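Local coordinates for protein 1,3-alpha-isomaltosidase (Kribbella flavida DSM 17836, PDB 5X3I) that hydrolyses the alpha-1,3-glucosidic linkages of the cyclic tetrasaccharide cyclobis-(1-6)-alpha-nigerosyl inside the cell, yielding isomaltose, at residues 416-421 against 446-451; 440-445 against 482-487. The protein carries 1 engineered substitution. One frame throughout, in Å; residues are numbered along the deposited sequence.

Interaction 1. Residues 416-421 against 446-451; sequences DGHAVL and QRTRDW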
ATOM      1  N   ASP A 416      13.964  26.410  -4.105  1.00 19.45           N
ATOM      2  CA  ASP A 416      14.193  26.370  -2.664  1.00 16.47           C
ATOM      3  C   ASP A 416      14.540  24.993  -2.112  1.00 18.24           C
ATOM      4  O   ASP A 416      14.579  24.801  -0.903  1.00 21.17           O
ATOM      5  CB  ASP A 416      12.992  26.955  -1.939  1.00 18.37           C
ATOM      6  CG  ASP A 416      12.833  28.438  -2.214  1.00 20.08           C
ATOM      7  OD1 ASP A 416      13.791  29.040  -2.722  1.00 24.79           O
ATOM      8  OD2 ASP A 416      11.765  28.999  -1.932  1.00 21.95           O
ATOM      9  N   GLY A 417      14.713  24.018  -2.993  1.00 18.01           N
ATOM     10  CA  GLY A 417      15.156  22.708  -2.562  1.00 19.06           C
ATOM     11  C   GLY A 417      14.105  21.846  -1.881  1.00 17.25           C
ATOM     12  O   GLY A 417      14.416  21.145  -0.934  1.00 16.41           O
ATOM     13  N   HIS A 418      12.866  21.908  -2.356  1.00 16.59           N
ATOM     14  CA  HIS A 418      11.779  21.116  -1.787  1.00 14.48           C
ATOM     15  C   HIS A 418      11.516  19.819  -2.558  1.00 13.83           C
ATOM     16  O   HIS A 418      10.617  19.067  -2.207  1.00 15.77           O
ATOM     17  CB  HIS A 418      10.488  21.935  -1.731  1.00 14.29           C
ATOM     18  CG  HIS A 418      10.541  23.092  -0.785  1.00 14.18           C
ATOM     19  ND1 HIS A 418      10.918  22.962   0.532  1.00 15.95           N
ATOM     20  CD2 HIS A 418      10.251  24.402  -0.965  1.00 14.46           C
ATOM     21  CE1 HIS A 418      10.868  24.142   1.120  1.00 13.89           C
ATOM     22  NE2 HIS A 418      10.468  25.030   0.234  1.00 15.86           N
ATOM     23  N   ALA A 419      12.268  19.587  -3.628  1.00 14.99           N
ATOM     24  CA  ALA A 419      12.033  18.421  -4.476  1.00 14.60           C
ATOM     25  C   ALA A 419      13.057  17.310  -4.241  1.00 16.00           C
ATOM     26  O   ALA A 419      14.238  17.580  -4.045  1.00 18.82           O
ATOM     27  CB  ALA A 419      12.042  18.820  -5.944  1.00 14.61           C
ATOM     28  N   VAL A 420      12.586  16.070  -4.274  1.00 14.07           N
ATOM     29  CA  VAL A 420      13.465  14.912  -4.275  1.00 15.91           C
ATOM     30  C   VAL A 420      14.370  15.007  -5.504  1.00 15.67           C
ATOM     31  O   VAL A 420      13.907  15.368  -6.581  1.00 18.17           O
ATOM     32  CB  VAL A 420      12.673  13.590  -4.289  1.00 15.50           C
ATOM     33  CG1 VAL A 420      13.616  12.388  -4.426  1.00 16.34           C
ATOM     34  CG2 VAL A 420      11.816  13.460  -3.035  1.00 13.37           C
ATOM     35  N   LEU A 421      15.648  14.701  -5.330  1.00 15.77           N
ATOM     36  CA  LEU A 421      16.655  14.943  -6.365  1.00 17.75           C
ATOM     37  C   LEU A 421      17.224  13.671  -7.000  1.00 16.34           C
ATOM     38  O   LEU A 421      17.291  12.627  -6.360  1.00 18.02           O
ATOM     39  CB  LEU A 421      17.815  15.748  -5.789  1.00 18.08           C
ATOM     40  CG  LEU A 421      17.564  17.156  -5.255  1.00 20.00           C
ATOM     41  CD1 LEU A 421      18.890  17.768  -4.776  1.00 19.61           C
ATOM     42  CD2 LEU A 421      16.909  18.018  -6.312  1.00 17.29           C
ATOM     43  N   GLN A 446      11.776  18.092   7.846  1.00 14.23           N
ATOM     44  CA  GLN A 446      10.721  18.884   8.448  1.00 16.30           C
ATOM     45  C   GLN A 446      10.367  20.149   7.656  1.00 19.22           C
ATOM     46  O   GLN A 446       9.184  20.450   7.500  1.00 17.92           O
ATOM     47  CB  GLN A 446      11.102  19.260   9.881  1.00 17.24           C
ATOM     48  CG  GLN A 446       9.954  19.873  10.666  1.00 14.12           C
ATOM     49  CD  GLN A 446       8.766  18.942  10.794  1.00 16.27           C
ATOM     50  OE1 GLN A 446       8.876  17.844  11.326  1.00 18.93           O
ATOM     51  NE2 GLN A 446       7.618  19.385  10.307  1.00 18.56           N
ATOM     52  N   ARG A 447      11.373  20.874   7.149  1.00 17.51           N
ATOM     53  CA  ARG A 447      11.111  22.145   6.476  1.00 14.97           C
ATOM     54  C   ARG A 447      10.223  21.952   5.248  1.00 16.93           C
ATOM     55  O   ARG A 447       9.377  22.785   4.955  1.00 15.57           O
ATOM     56  CB  ARG A 447      12.411  22.869   6.087  1.00 17.60           C
ATOM     57  CG  ARG A 447      13.280  22.189   5.022  1.00 19.39           C
ATOM     58  CD  ARG A 447      14.532  23.007   4.708  1.00 19.56           C
ATOM     59  NE  ARG A 447      14.251  24.179   3.883  1.00 20.06           N
ATOM     60  CZ  ARG A 447      14.303  24.193   2.556  1.00 16.23           C
ATOM     61  NH1 ARG A 447      14.029  25.300   1.894  1.00 21.06           N
ATOM     62  NH2 ARG A 447      14.636  23.104   1.886  1.00 20.76           N
ATOM     63  N   THR A 448      10.417  20.856   4.526  1.00 17.25           N
ATOM     64  CA  THR A 448       9.605  20.611   3.348  1.00 14.88           C
ATOM     65  C   THR A 448       8.243  20.006   3.706  1.00 14.39           C
ATOM     66  O   THR A 448       7.255  20.315   3.057  1.00 17.08           O
ATOM     67  CB  THR A 448      10.355  19.737   2.352  1.00 14.95           C
ATOM     68  OG1 THR A 448      11.521  20.442   1.925  1.00 18.78           O
ATOM     69  CG2 THR A 448       9.504  19.437   1.136  1.00 13.41           C
ATOM     70  N   ARG A 449       8.185  19.156   4.728  1.00 14.08           N
ATOM     71  CA  ARG A 449       6.895  18.714   5.235  1.00 15.07           C
ATOM     72  C   ARG A 449       6.058  19.955   5.605  1.00 15.01           C
ATOM     73  O   ARG A 449       4.905  20.044   5.210  1.00 17.25           O
ATOM     74  CB  ARG A 449       7.038  17.763   6.433  1.00 13.97           C
ATOM     75  CG  ARG A 449       7.608  16.369   6.065  1.00 12.65           C
ATOM     76  CD  ARG A 449       7.393  15.328   7.146  1.00 13.70           C
ATOM     77  NE  ARG A 449       8.100  15.626   8.389  1.00 16.72           N
ATOM     78  CZ  ARG A 449       9.336  15.224   8.677  1.00 15.47           C
ATOM     79  NH1 ARG A 449      10.037  14.506   7.793  1.00 12.94           N
ATOM     80  NH2 ARG A 449       9.880  15.554   9.844  1.00 16.27           N
ATOM     81  N   ASP A 450       6.674  20.915   6.292  1.00 13.63           N
ATOM     82  CA  ASP A 450       6.032  22.196   6.618  1.00 16.65           C
ATOM     83  C   ASP A 450       5.540  22.933   5.373  1.00 15.50           C
ATOM     84  O   ASP A 450       4.378  23.308   5.296  1.00 14.43           O
ATOM     85  CB  ASP A 450       6.982  23.128   7.378  1.00 13.53           C
ATOM     86  CG  ASP A 450       7.269  22.664   8.791  1.00 19.34           C
ATOM     87  OD1 ASP A 450       6.676  21.682   9.258  1.00 18.61           O
ATOM     88  OD2 ASP A 450       8.101  23.307   9.439  1.00 21.03           O
ATOM     89  N   TRP A 451       6.450  23.151   4.427  1.00 14.10           N
ATOM     90  CA  TRP A 451       6.149  23.900   3.208  1.00 13.89           C
ATOM     91  C   TRP A 451       5.025  23.267   2.395  1.00 13.15           C
ATOM     92  O   TRP A 451       4.100  23.947   1.973  1.00 12.27           O
ATOM     93  CB  TRP A 451       7.405  24.027   2.340  1.00 14.00           C
ATOM     94  CG  TRP A 451       7.232  24.935   1.160  1.00 13.79           C
ATOM     95  CD1 TRP A 451       7.321  26.296   1.157  1.00 14.55           C
ATOM     96  CD2 TRP A 451       6.952  24.549  -0.185  1.00 11.93           C
ATOM     97  NE1 TRP A 451       7.111  26.780  -0.104  1.00 13.36           N
ATOM     98  CE2 TRP A 451       6.879  25.729  -0.948  1.00 14.67           C
ATOM     99  CE3 TRP A 451       6.752  23.324  -0.819  1.00 12.45           C
ATOM    100  CZ2 TRP A 451       6.621  25.717  -2.309  1.00 15.18           C
ATOM    101  CZ3 TRP A 451       6.496  23.314  -2.176  1.00 14.26           C
ATOM    102  CH2 TRP A 451       6.436  24.501  -2.907  1.00 14.84           C
TER
HETATM  103  O   HOH W   1      14.033  19.327   1.127  1.00 20.85           O
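The imidazole of H418 lies almost flat on the indole of W451. Their planes are 14° apart and the centroid of the indole five-membered ring is 3.9 Å from that of the imidazole, which defines an offset stack. H418 CD2 lies over the centre of the W451 ring, 3.4 Å from W451 CD2, and the CB of W451 adds a CH-pi contact over the same imidazole face. CG of W451 is anti to the backbone N (chi1 -172°), which lays the indole against the face of H418; the indole also touches A412 and M413 of helix 404-415.

At the imidazole edge, in the ring plane, H418 ND1 and T448 OG1 are hydrogen-bonded at 2.9 Å, nearly straight, and either atom could donate. Stack and edge bond together fix both the tilt and the rotation of the ring. The side chain of R447 crosses that of H418 at about a right angle, with H418 CE1 over one guanidinium face and the planes 18° apart. In its own plane the guanidinium grips D416 O end-on, R447 NH1 to D416 O being 2.9 Å; R447 NH2 bonds weakly to G417 O. A water bridges G417 O and T448 OG1. Such packing of a helix's first turns against the loop that follows another helix belongs to the helical layer around the parallel barrel of the family 31 TIM-barrel domain.

Interaction 2. Residues 440-445 against 482-487; sequences MPDLSV and VYADGR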
ATOM      1  N   MET A 440       8.351  15.160  -6.802  1.00 16.02           N
ATOM      2  CA  MET A 440       7.967  14.665  -5.484  1.00 14.28           C
ATOM      3  C   MET A 440       8.473  15.618  -4.414  1.00 13.54           C
ATOM      4  O   MET A 440       9.663  15.889  -4.365  1.00 17.33           O
ATOM      5  CB  MET A 440       8.530  13.260  -5.223  1.00 16.10           C
ATOM      6  CG  MET A 440       7.956  12.133  -6.083  1.00 15.68           C
ATOM      7  SD  MET A 440       8.757  10.537  -5.741  1.00 16.18           S
ATOM      8  CE  MET A 440       7.972  10.073  -4.203  1.00 13.02           C
ATOM      9  N   PRO A 441       7.580  16.122  -3.545  1.00 12.36           N
ATOM     10  CA  PRO A 441       8.111  16.952  -2.459  1.00 14.18           C
ATOM     11  C   PRO A 441       8.985  16.101  -1.551  1.00 13.87           C
ATOM     12  O   PRO A 441       8.662  14.944  -1.314  1.00 11.79           O
ATOM     13  CB  PRO A 441       6.852  17.441  -1.730  1.00 11.90           C
ATOM     14  CG  PRO A 441       5.849  16.380  -1.975  1.00 11.30           C
ATOM     15  CD  PRO A 441       6.152  15.825  -3.369  1.00 12.33           C
ATOM     16  N   ASP A 442      10.056  16.651  -1.013  1.00 14.83           N
ATOM     17  CA  ASP A 442      10.906  15.787  -0.236  1.00 16.04           C
ATOM     18  C   ASP A 442      10.429  15.871   1.199  1.00 13.08           C
ATOM     19  O   ASP A 442      10.858  16.720   1.965  1.00 14.82           O
ATOM     20  CB  ASP A 442      12.358  16.266  -0.382  1.00 15.32           C
ATOM     21  CG  ASP A 442      13.368  15.372   0.302  1.00 14.79           C
ATOM     22  OD1 ASP A 442      13.005  14.507   1.110  1.00 14.73           O
ATOM     23  OD2 ASP A 442      14.563  15.575   0.029  1.00 18.39           O
ATOM     24  N   LEU A 443       9.706  14.841   1.602  1.00 14.76           N
ATOM     25  CA  LEU A 443       8.973  14.866   2.860  1.00 15.00           C
ATOM     26  C   LEU A 443       9.838  14.216   3.922  1.00 13.95           C
ATOM     27  O   LEU A 443       9.413  14.034   5.053  1.00 14.44           O
ATOM     28  CB  LEU A 443       7.609  14.174   2.724  1.00 12.31           C
ATOM     29  CG  LEU A 443       6.624  14.886   1.780  1.00 12.19           C
ATOM     30  CD1 LEU A 443       5.385  14.059   1.549  1.00 12.57           C
ATOM     31  CD2 LEU A 443       6.255  16.291   2.288  1.00 10.52           C
ATOM     32  N   SER A 444      11.060  13.860   3.532  1.00 13.07           N
ATOM     33  CA  SER A 444      12.009  13.282   4.474  1.00 15.24           C
ATOM     34  C   SER A 444      12.499  14.284   5.517  1.00 16.01           C
ATOM     35  O   SER A 444      13.066  13.883   6.520  1.00 19.74           O
ATOM     36  CB  SER A 444      13.220  12.693   3.739  1.00 14.96           C
ATOM     37  OG  SER A 444      14.172  13.688   3.418  1.00 16.23           O
ATOM     38  N   VAL A 445      12.312  15.578   5.275  1.00 15.84           N
ATOM     39  CA  VAL A 445      12.761  16.573   6.247  1.00 13.40           C
ATOM     40  C   VAL A 445      11.667  17.576   6.629  1.00 16.67           C
ATOM     41  O   VAL A 445      10.772  17.886   5.843  1.00 14.60           O
ATOM     42  CB  VAL A 445      13.993  17.355   5.747  1.00 14.12           C
ATOM     43  CG1 VAL A 445      15.189  16.416   5.576  1.00 16.00           C
ATOM     44  CG2 VAL A 445      13.681  18.071   4.463  1.00 16.05           C
ATOM     45  N   VAL A 482      18.472  11.258  -4.346  1.00 19.26           N
ATOM     46  CA  VAL A 482      18.991  11.898  -3.143  1.00 15.01           C
ATOM     47  C   VAL A 482      17.914  12.646  -2.350  1.00 16.94           C
ATOM     48  O   VAL A 482      17.236  13.523  -2.883  1.00 18.71           O
ATOM     49  CB  VAL A 482      20.121  12.880  -3.485  1.00 16.26           C
ATOM     50  CG1 VAL A 482      20.650  13.558  -2.220  1.00 16.22           C
ATOM     51  CG2 VAL A 482      21.247  12.157  -4.233  1.00 18.75           C
ATOM     52  N   TYR A 483      17.788  12.293  -1.073  1.00 17.54           N
ATOM     53  CA  TYR A 483      16.842  12.913  -0.157  1.00 16.76           C
ATOM     54  C   TYR A 483      17.563  13.841   0.797  1.00 19.41           C
ATOM     55  O   TYR A 483      18.715  13.596   1.162  1.00 19.47           O
ATOM     56  CB  TYR A 483      16.080  11.869   0.653  1.00 15.70           C
ATOM     57  CG  TYR A 483      15.103  11.045  -0.139  1.00 15.51           C
ATOM     58  CD1 TYR A 483      15.484   9.833  -0.686  1.00 15.59           C
ATOM     59  CD2 TYR A 483      13.789  11.472  -0.325  1.00 15.29           C
ATOM     60  CE1 TYR A 483      14.601   9.069  -1.405  1.00 16.06           C
ATOM     61  CE2 TYR A 483      12.894  10.713  -1.045  1.00 14.01           C
ATOM     62  CZ  TYR A 483      13.307   9.506  -1.582  1.00 13.38           C
ATOM     63  OH  TYR A 483      12.440   8.735  -2.293  1.00 14.90           O
ATOM     64  N   ALA A 484      16.874  14.905   1.207  1.00 17.56           N
ATOM     65  CA  ALA A 484      17.483  15.932   2.041  1.00 14.80           C
ATOM     66  C   ALA A 484      17.853  15.422   3.428  1.00 17.40           C
ATOM     67  O   ALA A 484      18.622  16.059   4.134  1.00 18.15           O
ATOM     68  CB  ALA A 484      16.551  17.138   2.160  1.00 17.94           C
ATOM     69  N   ASP A 485      17.319  14.276   3.817  1.00 16.50           N
ATOM     70  CA  ASP A 485      17.659  13.724   5.112  1.00 16.57           C
ATOM     71  C   ASP A 485      18.998  12.978   5.035  1.00 18.97           C
ATOM     72  O   ASP A 485      19.438  12.425   6.022  1.00 18.81           O
ATOM     73  CB  ASP A 485      16.556  12.797   5.634  1.00 16.78           C
ATOM     74  CG  ASP A 485      16.460  11.483   4.862  1.00 17.96           C
ATOM     75  OD1 ASP A 485      17.046  11.359   3.774  1.00 17.24           O
ATOM     76  OD2 ASP A 485      15.775  10.564   5.350  1.00 20.13           O
ATOM     77  N   GLY A 486      19.610  12.957   3.849  1.00 18.82           N
ATOM     78  CA  GLY A 486      20.905  12.317   3.652  1.00 18.86           C
ATOM     79  C   GLY A 486      20.851  10.892   3.128  1.00 20.02           C
ATOM     80  O   GLY A 486      21.886  10.303   2.797  1.00 25.13           O
ATOM     81  N   ARG A 487      19.656  10.319   3.048  1.00 17.60           N
ATOM     82  CA  ARG A 487      19.503   8.985   2.484  1.00 16.17           C
ATOM     83  C   ARG A 487      19.484   8.997   0.960  1.00 16.29           C
ATOM     84  O   ARG A 487      19.002   9.943   0.346  1.00 17.15           O
ATOM     85  CB  ARG A 487      18.229   8.325   2.988  1.00 15.38           C
ATOM     86  CG  ARG A 487      18.228   8.011   4.462  1.00 17.66           C
ATOM     87  CD  ARG A 487      16.947   7.314   4.839  1.00 15.24           C
ATOM     88  NE  ARG A 487      17.041   6.738   6.166  1.00 18.41           N
ATOM     89  CZ  ARG A 487      16.884   7.423   7.292  1.00 22.44           C
ATOM     90  NH1 ARG A 487      16.620   8.722   7.257  1.00 20.20           N
ATOM     91  NH2 ARG A 487      17.001   6.806   8.457  1.00 23.09           N
TER
HETATM   92  O   HOH W   2      14.269  11.301   7.642  1.00 20.60           O
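An Asx turn at D442 meets a type I beta turn, Y483 to G486, in two loops of the TIM-barrel domain. With CG anti to the backbone N (chi1 -175°), the carboxylate of D442 meets the second turn. Its OD2 accepts from A484 N through the syn lone pair at 2.7 Å, with an N-H...O angle of 157°. OD1 takes S444 N, closing the Asx turn, and S444 OG at 2.7 Å; both donors approach from the same face of the carboxylate. The same OD1 lies at the edge of the Y483 ring, 3.4 Å from Y483 CD2.

The loop bearing this beta turn follows barrel strand 467-470, and the Y483 side chain is about 10 Å from that of E474, an active-site residue by similarity; the Y483 hydroxyl is hydrogen-bonded to N493 OD1. S444 OG also accepts a weak bond from D485 N at 3.2 Å. Were D442 replaced by an alanine, A484 N and S444 N would probably lose their acceptor, and S444 OG would keep only that weak bond among those described here. Beside it, V445 CG1 packs 3.7 Å from A484 CB. D485 starts a second Asx turn, OD1 accepting from R487 N, while D485 OD2 forms a salt bridge with R487 NH1 at 2.8 Å.

How the interactions relate
Interactions 1 and 2 bury similar areas, 295 and 283 Å², and each combines buried and more exposed residues. Interaction 1 sets a loop against helix 446-454: its buried part is an aromatic stack with a side-chain hydrogen bond, its exposed part an arginine on backbone carbonyls. Interaction 2 joins two loops, where carboxylate and hydroxyl groups meet backbone N-H groups; D442, S444 and Y483 are buried, while A484 is exposed at the margin. The loop 440-445 leads directly into the helix of interaction 1. Probable backbone hydrogen bonds also connect them, H418 O to D442 N at 2.8 Å and L421 O to V482 N at 2.7 Å, so 416-421 touches both segments of interaction 2.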